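Local structure of stage II sporulation E family protein (3RNR) at residues B[161-166]-B[204-209]. The protein is of unknown function but is probably a metal-dependent serine/threonine protein phosphatase of the PP2C (SpoIIE) family. Sequence-based numbering, arbitrary orientation.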
loop_
_atom_site.group_PDB
_atom_site.type_symbol
_atom_site.label_atom_id
_atom_site.label_comp_id
_atom_site.label_asym_id
_atom_site.label_seq_id
_atom_site.Cartn_x
_atom_site.Cartn_y
_atom_site.Cartn_z
ATOM N N LEU B 161 1.631 -0.942 14.675
ATOM C CA LEU B 161 0.255 -0.853 14.204
ATOM C C LEU B 161 -0.159 0.612 14.151
ATOM O O LEU B 161 0.057 1.351 15.114
ATOM C CB LEU B 161 -0.672 -1.635 15.139
ATOM C CG LEU B 161 -2.181 -1.491 14.897
ATOM C CD1 LEU B 161 -2.594 -2.427 13.808
ATOM C CD2 LEU B 161 -2.958 -1.786 16.164
ATOM N N VAL B 162 -0.713 1.032 13.017
ATOM C CA VAL B 162 -1.297 2.358 12.900
ATOM C C VAL B 162 -2.828 2.251 12.756
ATOM O O VAL B 162 -3.343 1.327 12.116
ATOM C CB VAL B 162 -0.657 3.195 11.766
ATOM C CG1 VAL B 162 0.834 3.483 12.076
ATOM C CG2 VAL B 162 -0.784 2.486 10.416
ATOM N N VAL B 163 -3.536 3.208 13.345
ATOM C CA VAL B 163 -4.986 3.121 13.526
ATOM C C VAL B 163 -5.659 4.442 13.196
ATOM O O VAL B 163 -5.208 5.480 13.679
ATOM C CB VAL B 163 -5.321 2.884 15.006
ATOM C CG1 VAL B 163 -6.805 2.597 15.172
ATOM C CG2 VAL B 163 -4.494 1.766 15.565
ATOM N N SER B 164 -6.707 4.408 12.368
ATOM C CA SER B 164 -7.606 5.555 12.193
ATOM C C SER B 164 -9.017 5.125 12.542
ATOM O O SER B 164 -9.593 4.247 11.898
ATOM C CB SER B 164 -7.568 6.021 10.740
ATOM O OG SER B 164 -8.546 7.012 10.495
ATOM N N ASP B 165 -9.484 5.590 13.686
ATOM C CA ASP B 165 -10.862 5.456 14.154
ATOM C C ASP B 165 -11.829 6.634 14.313
ATOM O O ASP B 165 -12.784 6.489 15.073
ATOM C CB ASP B 165 -11.005 4.385 15.241
ATOM C CG ASP B 165 -10.349 4.776 16.505
ATOM O OD1 ASP B 165 -9.857 5.923 16.564
ATOM O OD2 ASP B 165 -10.351 3.946 17.434
ATOM N N GLY B 166 -11.463 7.836 13.866
ATOM C CA GLY B 166 -12.234 9.030 14.206
ATOM C C GLY B 166 -13.712 8.951 13.849
ATOM O O GLY B 166 -14.094 8.306 12.883
ATOM N N ALA B 204 -12.501 0.574 13.264
ATOM C CA ALA B 204 -11.206 1.191 12.978
ATOM C C ALA B 204 -10.570 0.717 11.681
ATOM O O ALA B 204 -10.724 -0.436 11.293
ATOM C CB ALA B 204 -10.232 0.955 14.140
ATOM N N THR B 205 -9.839 1.611 11.022
ATOM C CA THR B 205 -9.012 1.227 9.885
ATOM C C THR B 205 -7.616 0.945 10.417
ATOM O O THR B 205 -7.089 1.730 11.209
ATOM C CB THR B 205 -8.986 2.343 8.803
ATOM O OG1 THR B 205 -10.299 2.491 8.244
ATOM C CG2 THR B 205 -8.035 1.991 7.680
ATOM N N LEU B 206 -7.028 -0.178 9.997
ATOM C CA LEU B 206 -5.794 -0.679 10.593
ATOM C C LEU B 206 -4.784 -1.035 9.528
ATOM O O LEU B 206 -5.149 -1.544 8.463
ATOM C CB LEU B 206 -6.069 -1.950 11.415
ATOM C CG LEU B 206 -7.041 -1.907 12.589
ATOM C CD1 LEU B 206 -7.143 -3.290 13.225
ATOM C CD2 LEU B 206 -6.604 -0.861 13.624
ATOM N N ALA B 207 -3.515 -0.771 9.820
ATOM C CA ALA B 207 -2.426 -1.254 8.988
ATOM C C ALA B 207 -1.272 -1.587 9.909
ATOM O O ALA B 207 -1.058 -0.921 10.931
ATOM C CB ALA B 207 -2.006 -0.217 7.957
ATOM N N LEU B 208 -0.518 -2.619 9.559
ATOM C CA LEU B 208 0.541 -3.048 10.454
ATOM C C LEU B 208 1.734 -3.643 9.742
ATOM O O LEU B 208 1.622 -4.164 8.632
ATOM C CB LEU B 208 -0.003 -4.028 11.491
ATOM C CG LEU B 208 -0.590 -5.307 10.936
ATOM C CD1 LEU B 208 0.429 -6.429 11.058
ATOM C CD2 LEU B 208 -1.863 -5.648 11.709
ATOM N N VAL B 209 2.882 -3.592 10.392
ATOM C CA VAL B 209 4.086 -4.251 9.923
ATOM C C VAL B 209 4.651 -5.135 11.019
ATOM O O VAL B 209 4.680 -4.735 12.136
ATOM C CB VAL B 209 5.154 -3.282 9.493
ATOM C CG1 VAL B 209 6.390 -4.029 9.021
ATOM C CG2 VAL B 209 4.653 -2.348 8.458
#
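Val162 and Ser164 pair with Ala207 and Thr205 through four backbone hydrogen bonds, and strands 161-164 and 205-209 run antiparallel at 168°. Val162 and Ala207 exchange two of these bonds, and Ser164 and Thr205 exchange the other two. All four are nearly straight, with N-H···O angles of at least 162°. The shortest runs from Thr205 N to Ser164 O at 2.8 Å. Leu161–Leu208 and Val163–Leu206 are the non-hydrogen-bonded pairs, with side chains on one face. The side chains of Val163 and Leu206 run alongside each other, and Leu206 CD2 packs on both methyls of Val163, with CG1 at 3.8 Å. With chi1 at -172°, CG1 of Val163 is swung opposite the backbone N, which lets it touch Ala204 CB as well as Leu206 CD2. Leu161 crosses Leu208 obliquely, its CD1 lying 3.8 Å from Leu208 CB. Strands 159-164 and 205-210 are neighbours inside one of the two beta sheets of the PP2C-type alpha-beta-alpha sandwich, between strands 95-100 and 176-181. On the other face, Val162 CG2 packs on Ala207 CB at 3.9 Å. This face meets strand 10-18 of the second sheet, where Val15 touches Val162, Cys13 touches Ala207 and Asp17 is hydrogen-bonded to Ser164 OG. Past the strand end, Asp165 CB rests 3.7 Å from Ala204 CB. The Asp165 carboxylate forms a salt bridge with Arg95 and accepts a hydrogen bond from Gln201 N, while Thr205 OG1 is hydrogen-bonded to Arg169 and Asp174.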